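Aminomethyltransferase (Bartonella henselae, PDB 3GIR) is an aminomethyltransferase of the T-protein family, containing a folate-binding family domain and a C-terminal barrel domain. Local coordinates at residues 368-372 and 373-377; 95-98 and 99-103; 61-64 and 65-69; 260-263 and 264-267; 356-359 and 360-363. All blocks are in the same frame, centred on the assembly; numbering follows the deposited sequence. Where two conformers were deposited one is given.

Along the chain the order is interaction 3, 2, 4, 5 and 1, all in series. Interactions 3, 2 and 4 belong to the folate-binding part of the chain, at the start of helix 65-74, the end of helix 94-101 and a loop after helix 248-257. Interactions 5 and 1 belong to the C-terminal barrel, in the loop after strand 349-356 and the hairpin of strands 366-371 and 374-381; their nearest atoms are about 7 Å apart. Interaction 4 is the most central, and its Asp266 bonds to barrel residues, joining the two regions. Interactions 1 and 2 lie on opposite sides of the chain's centre, their own centres about 46 Å apart.

Interaction 1 of 5, residues 368-372 and 373-377; sequences FTELR and GKKIA
Leu371 and Lys374 close a tight beta hairpin: strands 368-371 and 374-377 run antiparallel, 139° between their directions, and Arg372 and Gly373, both with positive phi, fill a type I' turn. Two reciprocal pairs of backbone hydrogen bonds zip it together. Thr369 N reaches Ile376 O at 2.9 Å, and Ile376 N returns the bond to Thr369 O. Nearer the turn, Leu371 N donates to Lys374 O at 2.8 Å and Lys374 N donates back to Leu371 O. The non-hydrogen-bonded pair Glu370-Lys375 lies between these two, and Phe368-Ala377 follows at the end away from the turn; their side chains share one face. Lys375 starts with CG anti to the backbone N (chi1 -170°) and then bends at its last two torsions, which brings the ammonium above the Phe368 ring. NZ stands 4.1 Å from the centroid of that ring and only 4° off its normal, a cation-pi contact, while CE of the same lysine adds a CH-pi contact. Ala377 CB packs against Phe368 CE1 at 3.9 Å. Glu370 folds back at chi2, and its OE2 rests 3.5 Å from Lys375 CB; with OE2 still 6.9 Å from Lys375 NZ, the pair makes no salt bridge. On the other face Leu371 CB meets Ile376 CG1 at 3.9 Å, and the Thr369 and Ile376 side chains run alongside each other. Thr369 OG1 bonds to Val326 O and the Phe368 backbone to Phe328, so strand 366-371 also meets strand 326-328, as expected in a barrel, while beyond the hairpin strand 374-381 lies against strand 309-315.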
loop_
_atom_site.group_PDB
_atom_site.type_symbol
_atom_site.label_atom_id
_atom_site.label_comp_id
_atom_site.label_asym_id
_atom_site.label_seq_id
_atom_site.Cartn_x
_atom_site.Cartn_y
_atom_site.Cartn_z
ATOM N N PHE A 368 19.319 7.456 17.526
ATOM C CA PHE A 368 18.798 7.296 18.886
ATOM C C PHE A 368 17.444 7.965 19.058
ATOM O O PHE A 368 17.085 8.898 18.378
ATOM C CB PHE A 368 19.804 7.945 19.892
ATOM C CG PHE A 368 21.204 7.419 19.755
ATOM C CD1 PHE A 368 21.568 6.310 20.453
ATOM C CD2 PHE A 368 22.085 7.973 18.817
ATOM C CE1 PHE A 368 22.830 5.743 20.272
ATOM C CE2 PHE A 368 23.336 7.371 18.587
ATOM C CZ PHE A 368 23.688 6.300 19.336
ATOM N N THR A 369 16.719 7.406 20.007
ATOM C CA THR A 369 15.461 8.068 20.517
ATOM C C THR A 369 15.464 8.045 22.035
ATOM O O THR A 369 16.363 7.527 22.670
ATOM C CB THR A 369 14.225 7.379 19.907
ATOM O OG1 THR A 369 13.088 8.234 20.061
ATOM C CG2 THR A 369 13.950 6.091 20.534
ATOM N N GLU A 370 14.484 8.684 22.646
ATOM C CA GLU A 370 14.447 8.755 24.074
ATOM C C GLU A 370 13.233 7.982 24.598
ATOM O O GLU A 370 12.125 8.170 24.100
ATOM C CB GLU A 370 14.313 10.190 24.485
ATOM C CG GLU A 370 15.535 11.024 24.360
ATOM C CD GLU A 370 16.683 10.715 25.361
ATOM O OE1 GLU A 370 16.454 10.683 26.630
ATOM O OE2 GLU A 370 17.833 10.545 24.844
ATOM N N LEU A 371 13.439 7.192 25.630
ATOM C CA LEU A 371 12.324 6.484 26.286
ATOM C C LEU A 371 12.517 6.553 27.787
ATOM O O LEU A 371 13.569 6.191 28.275
ATOM C CB LEU A 371 12.300 5.041 25.847
ATOM C CG LEU A 371 11.309 4.095 26.518
ATOM C CD1 LEU A 371 9.857 4.505 26.227
ATOM C CD2 LEU A 371 11.542 2.597 26.102
ATOM N N ARG A 372 11.521 7.114 28.500
ATOM C CA ARG A 372 11.596 7.295 29.979
ATOM C C ARG A 372 12.884 7.971 30.375
ATOM O O ARG A 372 13.555 7.589 31.334
ATOM C CB ARG A 372 11.382 6.006 30.726
ATOM C CG ARG A 372 10.142 5.284 30.383
ATOM C CD ARG A 372 9.973 4.032 31.148
ATOM N NE ARG A 372 10.951 3.024 30.807
ATOM C CZ ARG A 372 10.779 2.125 29.849
ATOM N NH1 ARG A 372 9.639 2.076 29.163
ATOM N NH2 ARG A 372 11.735 1.243 29.617
ATOM N N GLY A 373 13.273 8.952 29.585
ATOM C CA GLY A 373 14.452 9.730 29.827
ATOM C C GLY A 373 15.769 9.023 29.597
ATOM O O GLY A 373 16.796 9.517 30.039
ATOM N N LYS A 374 15.739 7.847 28.963
ATOM C CA LYS A 374 16.968 7.112 28.609
ATOM C C LYS A 374 17.118 7.097 27.084
ATOM O O LYS A 374 16.158 7.006 26.344
ATOM C CB LYS A 374 16.868 5.677 29.070
ATOM C CG LYS A 374 17.037 5.435 30.572
ATOM C CD LYS A 374 17.476 3.998 30.833
ATOM C CE LYS A 374 17.710 3.722 32.338
ATOM N NZ LYS A 374 17.633 2.210 32.656
ATOM N N LYS A 375 18.350 7.165 26.636
ATOM C CA LYS A 375 18.660 7.130 25.233
ATOM C C LYS A 375 18.645 5.665 24.747
ATOM O O LYS A 375 19.174 4.751 25.419
ATOM C CB LYS A 375 20.003 7.847 25.071
ATOM C CG LYS A 375 20.437 8.154 23.713
ATOM C CD LYS A 375 21.722 9.065 23.722
ATOM C CE LYS A 375 23.047 8.300 23.385
ATOM N NZ LYS A 375 24.123 9.026 22.580
ATOM N N ILE A 376 17.919 5.400 23.657
ATOM C CA ILE A 376 17.705 4.071 23.110
ATOM C C ILE A 376 18.270 4.047 21.683
ATOM O O ILE A 376 17.975 4.955 20.898
ATOM C CB ILE A 376 16.191 3.694 22.937
ATOM C CG1 ILE A 376 15.536 3.452 24.284
ATOM C CG2 ILE A 376 16.017 2.383 22.064
ATOM C CD1 ILE A 376 16.508 3.137 25.315
ATOM N N ALA A 377 19.026 3.016 21.319
ATOM C CA ALA A 377 19.662 2.989 19.997
ATOM C C ALA A 377 18.787 2.255 18.984
ATOM O O ALA A 377 18.076 1.298 19.328
ATOM C CB ALA A 377 21.069 2.307 20.088
#

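Interaction 2 of 5, residues 95-98 and 99-103; sequences VEFL and SYALP
The last turns of helix 94-101, where Val95 meets Ser99 and Leu98 meets Leu102, form the C-terminal end of an alpha-helix. Val95 O accepts twice from one residue: Ser99 N at 3.1 Å and Ser99 OG at 2.9 Å, arriving from opposite faces of the carbonyl plane. The hydroxyl gets there because OG stands beside the backbone N (chi1 -52°), folding the side chain back along the helix. Further on, Tyr100 N donates to Glu96 O at 3.2 Å and more weakly to Phe97 O. Phe97 O also receives Ala101 N at 2.8 Å, and Leu98 O takes the final helical bond, from Leu102 N at 3.0 Å. Leu102 itself is the first residue to leave helical backbone angles. Among the side chains, Phe97 carries CG anti to its own N (chi1 163°), which swings the ring along the helix so that CE1 meets Ala101 CB at 3.7 Å, the methyl lying obliquely to the ring. Leu98 and Leu102 extend in the same direction, flank to flank, their CD2 and CD1 atoms 4.2 Å apart. The loop that follows folds back on the helix, since Ser99 OG also bonds to Ala106 N. Phe97 and Ala101 pack on Leu156 of helix 149-159, whose Arg159 bonds to Ala101 O; Leu98 faces Phe140 and Leu102 faces Leu142 on strand 139-144, and Leu102 also touches strand 114-120. The helix thus packs beside helix 149-159 and against the antiparallel sheet that includes strands 139-144 and 114-120.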
loop_
_atom_site.group_PDB
_atom_site.type_symbol
_atom_site.label_atom_id
_atom_site.label_comp_id
_atom_site.label_asym_id
_atom_site.label_seq_id
_atom_site.Cartn_x
_atom_site.Cartn_y
_atom_site.Cartn_z
ATOM N N VAL A 95 -5.371 6.921 -22.291
ATOM C CA VAL A 95 -3.900 6.794 -22.307
ATOM C C VAL A 95 -3.153 8.117 -22.146
ATOM O O VAL A 95 -2.202 8.235 -21.356
ATOM C CB VAL A 95 -3.405 6.059 -23.597
ATOM C CG1 VAL A 95 -1.858 6.142 -23.802
ATOM C CG2 VAL A 95 -3.900 4.593 -23.577
ATOM N N GLU A 96 -3.530 9.130 -22.923
ATOM C CA GLU A 96 -2.912 10.402 -22.847
ATOM C C GLU A 96 -3.202 11.123 -21.501
ATOM O O GLU A 96 -2.348 11.726 -20.900
ATOM C CB GLU A 96 -3.445 11.244 -24.020
ATOM C CG GLU A 96 -3.020 10.686 -25.350
ATOM C CD GLU A 96 -3.855 9.539 -25.966
ATOM O OE1 GLU A 96 -4.884 9.049 -25.403
ATOM O OE2 GLU A 96 -3.418 9.076 -27.072
ATOM N N PHE A 97 -4.416 10.992 -21.010
ATOM C CA PHE A 97 -4.741 11.559 -19.738
ATOM C C PHE A 97 -3.837 10.964 -18.617
ATOM O O PHE A 97 -3.256 11.698 -17.778
ATOM C CB PHE A 97 -6.188 11.337 -19.422
ATOM C CG PHE A 97 -6.495 11.524 -17.960
ATOM C CD1 PHE A 97 -6.200 12.713 -17.280
ATOM C CD2 PHE A 97 -7.058 10.467 -17.252
ATOM C CE1 PHE A 97 -6.460 12.818 -15.947
ATOM C CE2 PHE A 97 -7.234 10.570 -15.884
ATOM C CZ PHE A 97 -6.975 11.723 -15.247
ATOM N N LEU A 98 -3.722 9.639 -18.610
ATOM C CA LEU A 98 -2.959 8.944 -17.563
ATOM C C LEU A 98 -1.502 9.291 -17.597
ATOM O O LEU A 98 -0.882 9.454 -16.549
ATOM C CB LEU A 98 -3.237 7.421 -17.551
ATOM C CG LEU A 98 -4.635 7.115 -17.005
ATOM C CD1 LEU A 98 -4.938 5.655 -17.417
ATOM C CD2 LEU A 98 -4.719 7.309 -15.466
ATOM N N SER A 99 -0.958 9.458 -18.803
ATOM C CA SER A 99 0.472 9.827 -18.916
ATOM C C SER A 99 0.759 11.272 -18.549
ATOM O O SER A 99 1.889 11.624 -18.312
ATOM C CB SER A 99 0.954 9.523 -20.342
ATOM O OG SER A 99 0.646 8.227 -20.723
ATOM N N TYR A 100 -0.262 12.098 -18.470
ATOM C CA TYR A 100 -0.146 13.437 -17.897
ATOM C C TYR A 100 -0.378 13.459 -16.396
ATOM O O TYR A 100 0.371 14.061 -15.615
ATOM C CB TYR A 100 -1.129 14.339 -18.593
ATOM C CG TYR A 100 -1.263 15.689 -17.947
ATOM C CD1 TYR A 100 -0.206 16.592 -17.955
ATOM C CD2 TYR A 100 -2.422 16.077 -17.328
ATOM C CE1 TYR A 100 -0.313 17.814 -17.349
ATOM C CE2 TYR A 100 -2.554 17.324 -16.745
ATOM C CZ TYR A 100 -1.467 18.209 -16.783
ATOM O OH TYR A 100 -1.536 19.427 -16.163
ATOM N N ALA A 101 -1.420 12.740 -15.958
ATOM C CA ALA A 101 -1.778 12.782 -14.545
ATOM C C ALA A 101 -0.768 12.135 -13.661
ATOM O O ALA A 101 -0.549 12.574 -12.525
ATOM C CB ALA A 101 -3.214 12.156 -14.269
ATOM N N LEU A 102 -0.186 11.040 -14.158
ATOM C CA LEU A 102 0.743 10.207 -13.368
ATOM C C LEU A 102 2.044 10.031 -14.127
ATOM O O LEU A 102 2.010 10.007 -15.374
ATOM C CB LEU A 102 0.168 8.806 -13.161
ATOM C CG LEU A 102 -1.185 8.735 -12.482
ATOM C CD1 LEU A 102 -1.756 7.288 -12.502
ATOM C CD2 LEU A 102 -1.119 9.255 -11.009
ATOM N N PRO A 103 3.126 9.706 -13.394
ATOM C CA PRO A 103 4.418 9.466 -14.085
ATOM C C PRO A 103 4.538 8.046 -14.646
ATOM O O PRO A 103 5.385 7.261 -14.217
ATOM C CB PRO A 103 5.456 9.727 -12.984
ATOM C CG PRO A 103 4.724 9.328 -11.724
ATOM C CD PRO A 103 3.262 9.671 -11.945
#

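Interaction 3 of 5, residues 61-64 and 65-69; sequences YPLG and VLKEH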
loop_
_atom_site.group_PDB
_atom_site.type_symbol
_atom_site.label_atom_id
_atom_site.label_comp_id
_atom_site.label_asym_id
_atom_site.label_seq_id
_atom_site.Cartn_x
_atom_site.Cartn_y
_atom_site.Cartn_z
ATOM N N TYR A 61 -9.081 -9.334 15.704
ATOM C CA TYR A 61 -10.120 -10.322 15.946
ATOM C C TYR A 61 -9.716 -11.147 17.159
ATOM O O TYR A 61 -8.620 -10.986 17.730
ATOM C CB TYR A 61 -10.294 -11.153 14.711
ATOM C CG TYR A 61 -10.828 -10.381 13.532
ATOM C CD1 TYR A 61 -12.183 -10.348 13.221
ATOM C CD2 TYR A 61 -9.950 -9.714 12.704
ATOM C CE1 TYR A 61 -12.633 -9.702 12.087
ATOM C CE2 TYR A 61 -10.395 -9.040 11.588
ATOM C CZ TYR A 61 -11.720 -9.062 11.255
ATOM O OH TYR A 61 -12.138 -8.356 10.128
ATOM N N PRO A 62 -10.602 -12.036 17.607
ATOM C CA PRO A 62 -10.187 -12.861 18.763
ATOM C C PRO A 62 -8.917 -13.670 18.556
ATOM O O PRO A 62 -8.150 -13.858 19.534
ATOM C CB PRO A 62 -11.441 -13.714 19.033
ATOM C CG PRO A 62 -12.533 -12.850 18.525
ATOM C CD PRO A 62 -12.000 -12.239 17.234
ATOM N N LEU A 63 -8.592 -14.029 17.313
ATOM C CA LEU A 63 -7.339 -14.725 17.044
ATOM C C LEU A 63 -6.120 -13.885 17.525
ATOM O O LEU A 63 -5.197 -14.420 18.170
ATOM C CB LEU A 63 -7.204 -15.045 15.566
ATOM C CG LEU A 63 -5.990 -15.785 15.083
ATOM C CD1 LEU A 63 -5.820 -17.112 15.896
ATOM C CD2 LEU A 63 -6.037 -16.006 13.554
ATOM N N GLY A 64 -6.162 -12.586 17.254
ATOM C CA GLY A 64 -5.250 -11.624 17.844
ATOM C C GLY A 64 -4.155 -11.199 16.889
ATOM O O GLY A 64 -3.792 -11.930 15.939
ATOM N N VAL A 65 -3.589 -10.036 17.172
ATOM C CA VAL A 65 -2.665 -9.400 16.236
ATOM C C VAL A 65 -1.463 -10.302 15.897
ATOM O O VAL A 65 -1.027 -10.352 14.718
ATOM C CB VAL A 65 -2.314 -7.935 16.716
ATOM C CG1 VAL A 65 -1.413 -7.939 17.997
ATOM C CG2 VAL A 65 -1.728 -7.125 15.572
ATOM N N LEU A 66 -0.909 -11.010 16.876
ATOM C CA LEU A 66 0.219 -11.891 16.627
ATOM C C LEU A 66 -0.140 -13.091 15.732
ATOM O O LEU A 66 0.539 -13.314 14.692
ATOM C CB LEU A 66 0.839 -12.341 17.955
ATOM C CG LEU A 66 1.335 -11.274 18.915
ATOM C CD1 LEU A 66 1.794 -11.941 20.267
ATOM C CD2 LEU A 66 2.447 -10.444 18.273
ATOM N N LYS A 67 -1.158 -13.841 16.109
ATOM C CA LYS A 67 -1.531 -15.056 15.409
ATOM C C LYS A 67 -2.162 -14.735 14.035
ATOM O O LYS A 67 -2.043 -15.512 13.094
ATOM C CB LYS A 67 -2.388 -16.003 16.229
ATOM C CG LYS A 67 -1.612 -16.728 17.364
ATOM C CD LYS A 67 -2.505 -17.588 18.167
ATOM C CE LYS A 67 -1.679 -18.319 19.253
ATOM N NZ LYS A 67 -2.635 -18.815 20.319
ATOM N N GLU A 68 -2.775 -13.586 13.880
ATOM C CA GLU A 68 -3.343 -13.189 12.583
ATOM C C GLU A 68 -2.199 -12.942 11.590
ATOM O O GLU A 68 -2.210 -13.352 10.423
ATOM C CB GLU A 68 -4.207 -11.891 12.728
ATOM C CG GLU A 68 -5.536 -12.079 13.421
ATOM C CD GLU A 68 -6.186 -10.762 13.903
ATOM O OE1 GLU A 68 -6.136 -9.750 13.202
ATOM O OE2 GLU A 68 -6.778 -10.757 14.983
ATOM N N HIS A 69 -1.174 -12.225 12.070
ATOM C CA HIS A 69 0.042 -12.034 11.288
ATOM C C HIS A 69 0.663 -13.346 10.862
ATOM O O HIS A 69 0.936 -13.621 9.657
ATOM C CB HIS A 69 1.012 -11.144 12.085
ATOM C CG HIS A 69 2.312 -10.869 11.381
ATOM N ND1 HIS A 69 2.695 -9.603 10.995
ATOM C CD2 HIS A 69 3.316 -11.707 11.017
ATOM C CE1 HIS A 69 3.879 -9.677 10.408
ATOM N NE2 HIS A 69 4.277 -10.948 10.388
HETATM O O HOH W 1 -2.538 -13.494 18.742
#
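Glu68 and the backbone of Tyr61 and Gly64 make the tight part of this contact. Glu68 OE2 accepts from Tyr61 N at 2.8 Å on its syn side and from Gly64 N at 3.0 Å on its anti side, the two donors coming from opposite faces of the carboxylate. Thr60 OG1 also bonds to OE2, and OE1 to Gly247 N, so the buried group is held at both oxygens, which would probably favour its ionised form. OE1 also lies at the edge of the Tyr61 ring, in its plane; that ring meets Trp245 with nearly parallel planes. The motif is a helix start: Gly64 is the N-cap of helix 65-74, with positive phi (103°), and its O receives the first helical bond, from Glu68 N at 2.8 Å. The side reached by solvent is looser. There Leu63, with CG anti to N (chi1 -179°), sets CD1 against Lys67 CB at 3.6 Å, the two side chains crossing at about a right angle, and the lysine runs on extended. A water joins the backbones here, donating to Leu63 O at 2.9 Å and accepting from Lys67 N at 3.0 Å.

Interaction 4 of 5, residues 260-263 and 264-267; sequences LCLH and GNDI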
loop_
_atom_site.group_PDB
_atom_site.type_symbol
_atom_site.label_atom_id
_atom_site.label_comp_id
_atom_site.label_asym_id
_atom_site.label_seq_id
_atom_site.Cartn_x
_atom_site.Cartn_y
_atom_site.Cartn_z
ATOM N N LEU A 260 6.950 -2.046 2.947
ATOM C CA LEU A 260 6.016 -1.299 2.132
ATOM C C LEU A 260 5.596 -0.031 2.781
ATOM O O LEU A 260 5.326 -0.012 3.972
ATOM C CB LEU A 260 4.808 -2.173 1.790
ATOM C CG LEU A 260 5.135 -3.558 1.230
ATOM C CD1 LEU A 260 3.869 -4.417 1.058
ATOM C CD2 LEU A 260 5.863 -3.347 -0.064
ATOM N N CYS A 261 5.467 1.027 2.002
ATOM C CA CYS A 261 5.055 2.340 2.570
ATOM C C CYS A 261 3.581 2.436 2.868
ATOM O O CYS A 261 2.730 1.859 2.148
ATOM C CB CYS A 261 5.373 3.464 1.620
ATOM S SG CYS A 261 7.153 3.763 1.498
ATOM N N LEU A 262 3.262 3.232 3.888
ATOM C CA LEU A 262 1.885 3.594 4.186
ATOM C C LEU A 262 1.752 5.107 3.985
ATOM O O LEU A 262 2.375 5.910 4.714
ATOM C CB LEU A 262 1.457 3.124 5.578
ATOM C CG LEU A 262 0.115 3.721 6.015
ATOM C CD1 LEU A 262 -0.935 3.106 5.085
ATOM C CD2 LEU A 262 -0.149 3.413 7.486
ATOM N N HIS A 263 0.907 5.541 3.042
ATOM C CA HIS A 263 0.749 6.945 2.849
ATOM C C HIS A 263 0.058 7.562 4.054
ATOM O O HIS A 263 -0.846 6.992 4.667
ATOM C CB HIS A 263 -0.030 7.247 1.566
ATOM C CG HIS A 263 0.063 8.672 1.140
ATOM N ND1 HIS A 263 -0.710 9.646 1.714
ATOM C CD2 HIS A 263 0.885 9.304 0.261
ATOM C CE1 HIS A 263 -0.399 10.816 1.192
ATOM N NE2 HIS A 263 0.563 10.645 0.306
ATOM N N GLY A 264 0.595 8.712 4.464
ATOM C CA GLY A 264 0.181 9.376 5.715
ATOM C C GLY A 264 1.123 9.102 6.875
ATOM O O GLY A 264 1.112 9.821 7.881
ATOM N N ASN A 265 1.962 8.081 6.722
ATOM C CA ASN A 265 3.022 7.736 7.679
ATOM C C ASN A 265 4.362 7.938 7.010
ATOM O O ASN A 265 5.066 8.935 7.242
ATOM C CB ASN A 265 2.939 6.286 8.142
ATOM C CG ASN A 265 1.927 6.063 9.267
ATOM O OD1 ASN A 265 0.836 6.657 9.270
ATOM N ND2 ASN A 265 2.246 5.157 10.176
ATOM N N ASP A 266 4.694 7.024 6.119
ATOM C CA ASP A 266 6.009 7.010 5.503
ATOM C C ASP A 266 6.201 7.864 4.290
ATOM O O ASP A 266 7.324 8.090 3.883
ATOM C CB ASP A 266 6.349 5.582 5.122
ATOM C CG ASP A 266 5.990 4.611 6.221
ATOM O OD1 ASP A 266 6.503 4.721 7.377
ATOM O OD2 ASP A 266 5.119 3.755 5.926
ATOM N N ILE A 267 5.110 8.214 3.627
ATOM C CA ILE A 267 5.114 9.127 2.499
ATOM C C ILE A 267 3.967 10.082 2.718
ATOM O O ILE A 267 2.901 9.667 3.209
ATOM C CB ILE A 267 5.065 8.410 1.166
ATOM C CG1 ILE A 267 3.951 7.359 1.102
ATOM C CG2 ILE A 267 6.440 7.735 0.893
ATOM C CD1 ILE A 267 3.861 6.621 -0.273
HETATM O O HOH W 2 -1.716 6.635 7.219
#
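Asp266 holds CG beside its backbone N (chi1 -44°), which turns OD2 back onto Leu262 N, and His263 takes CG anti to N (chi1 -166°), which lays its ring against Ile267. The backbone here makes a type II beta turn from Leu262 to Asn265, with Gly264 at the third position and phi of 99°. Leu262 O takes two bonds, from Asn265 N at 3.0 Å as the turn closes and from Asp266 N at 2.9 Å one residue later. Leu262 N in return donates to Asp266 OD2 at 2.8 Å, on the anti lone pair of that oxygen. This aspartate ties several parts of the chain together: OD2 forms a salt bridge with Arg255, and OD1 bonds to Ser340 OG and Thr339 OG1 of barrel strand 334-344. Such partners would be expected to stabilise a negative carboxylate. The imidazole of His263 has Ile267 O over the centre of one face, 3.5 Å above the plane, while Gly264 N hydrogen-bonds to the same oxygen. NE2 hydrogen-bonds to Ile126 O, at the start of strand 126-136. Along the ring, His263 CD2 touches Ile267 CG1 at 3.7 Å, and beyond it Cys261 CB approaches the CD1 methyl of Ile267. The Leu262 side chain slants across that of Asn265, its CD2 3.8 Å from Asn265 CG. A water bridges the turn, donating to His263 O at 2.7 Å and over a longer 3.3 Å to Asn265 OD1.

Interaction 5 of 5, residues 356-359 and 360-363; sequences VPVA and WKVE
The indole of Trp360 and the ring of Pro357 meet obliquely, with Pro357 CG 3.7 Å from Trp360 CE3. Ala359 CB approaches the same CE3 atom, again obliquely and again at 3.7 Å, so one corner of the six-membered ring carries both contacts. Trp360 holds CG beside its own N (chi1 -81°), which brings the indole back beside Pro357 and Ala359. Val356 CG2 packs on Trp360 CB at 4.0 Å. The backbone forms a short 3-10 turn in the loop between strands 349-356 and 366-371 of the barrel. Trp360 N donates to Pro357 O at 2.9 Å and Lys361 N to Val358 O at 3.1 Å, the second donor standing 62° out of the carbonyl plane. Lys361 has CG wedged between its backbone N and carbonyl carbon (chi1 85°) and then runs extended, bringing CE within 3.9 Å of Val358 CG2. Trp360 and Pro357 both rest on Ile335 of strand 334-344, while Lys361 and Val358 touch Cys309 on strand 309-315. A water donates to Ala359 O at 2.8 Å and accepts a longer bond from Val362 N.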
loop_
_atom_site.group_PDB
_atom_site.type_symbol
_atom_site.label_atom_id
_atom_site.label_comp_id
_atom_site.label_asym_id
_atom_site.label_seq_id
_atom_site.Cartn_x
_atom_site.Cartn_y
_atom_site.Cartn_z
ATOM N N VAL A 356 15.914 9.852 8.026
ATOM C CA VAL A 356 17.191 10.364 8.561
ATOM C C VAL A 356 17.815 11.204 7.429
ATOM O O VAL A 356 17.542 11.020 6.248
ATOM C CB VAL A 356 18.101 9.241 9.056
ATOM C CG1 VAL A 356 17.474 8.454 10.244
ATOM C CG2 VAL A 356 18.562 8.310 7.880
ATOM N N PRO A 357 18.767 12.100 7.778
ATOM C CA PRO A 357 19.439 12.807 6.724
ATOM C C PRO A 357 20.346 11.879 5.958
ATOM O O PRO A 357 20.739 10.792 6.438
ATOM C CB PRO A 357 20.246 13.874 7.503
ATOM C CG PRO A 357 19.669 13.904 8.868
ATOM C CD PRO A 357 19.262 12.480 9.094
ATOM N N VAL A 358 20.705 12.305 4.748
ATOM C CA VAL A 358 21.502 11.440 3.887
ATOM C C VAL A 358 22.795 10.926 4.521
ATOM O O VAL A 358 23.188 9.773 4.324
ATOM C CB VAL A 358 21.710 12.123 2.492
ATOM C CG1 VAL A 358 22.558 13.353 2.562
ATOM C CG2 VAL A 358 22.267 11.116 1.450
ATOM N N ALA A 359 23.429 11.767 5.322
ATOM C CA ALA A 359 24.652 11.346 6.033
ATOM C C ALA A 359 24.566 10.165 6.969
ATOM O O ALA A 359 25.554 9.542 7.267
ATOM C CB ALA A 359 25.336 12.556 6.767
ATOM N N TRP A 360 23.343 9.837 7.404
ATOM C CA TRP A 360 23.089 8.745 8.307
ATOM C C TRP A 360 22.460 7.549 7.641
ATOM O O TRP A 360 22.074 6.597 8.337
ATOM C CB TRP A 360 22.137 9.208 9.409
ATOM C CG TRP A 360 22.837 10.015 10.579
ATOM C CD1 TRP A 360 23.261 9.507 11.759
ATOM C CD2 TRP A 360 23.145 11.378 10.576
ATOM N NE1 TRP A 360 23.880 10.488 12.488
ATOM C CE2 TRP A 360 23.790 11.664 11.794
ATOM C CE3 TRP A 360 22.982 12.399 9.654
ATOM C CZ2 TRP A 360 24.260 12.942 12.116
ATOM C CZ3 TRP A 360 23.427 13.689 9.980
ATOM C CH2 TRP A 360 24.037 13.939 11.229
ATOM N N LYS A 361 22.321 7.581 6.317
ATOM C CA LYS A 361 21.514 6.501 5.671
ATOM C C LYS A 361 22.265 5.207 5.454
ATOM O O LYS A 361 21.655 4.186 5.092
ATOM C CB LYS A 361 20.845 7.011 4.409
ATOM C CG LYS A 361 21.693 6.960 3.192
ATOM C CD LYS A 361 20.799 7.125 1.960
ATOM C CE LYS A 361 21.594 7.378 0.730
ATOM N NZ LYS A 361 20.633 7.626 -0.384
ATOM N N VAL A 362 23.567 5.139 5.735
ATOM C CA VAL A 362 24.275 3.884 5.541
ATOM C C VAL A 362 23.783 2.778 6.468
ATOM O O VAL A 362 23.640 2.961 7.681
ATOM C CB VAL A 362 25.836 4.038 5.679
ATOM C CG1 VAL A 362 26.557 2.715 5.613
ATOM C CG2 VAL A 362 26.315 4.981 4.606
ATOM N N GLU A 363 23.551 1.593 5.897
ATOM C CA GLU A 363 23.172 0.414 6.653
ATOM C C GLU A 363 24.044 0.215 7.862
ATOM O O GLU A 363 25.260 0.190 7.709
ATOM C CB GLU A 363 23.301 -0.855 5.772
ATOM C CG GLU A 363 22.686 -2.064 6.377
ATOM C CD GLU A 363 22.692 -3.263 5.417
ATOM O OE1 GLU A 363 22.846 -3.025 4.199
ATOM O OE2 GLU A 363 22.558 -4.408 5.886
HETATM O O HOH W 3 25.726 6.733 7.487
#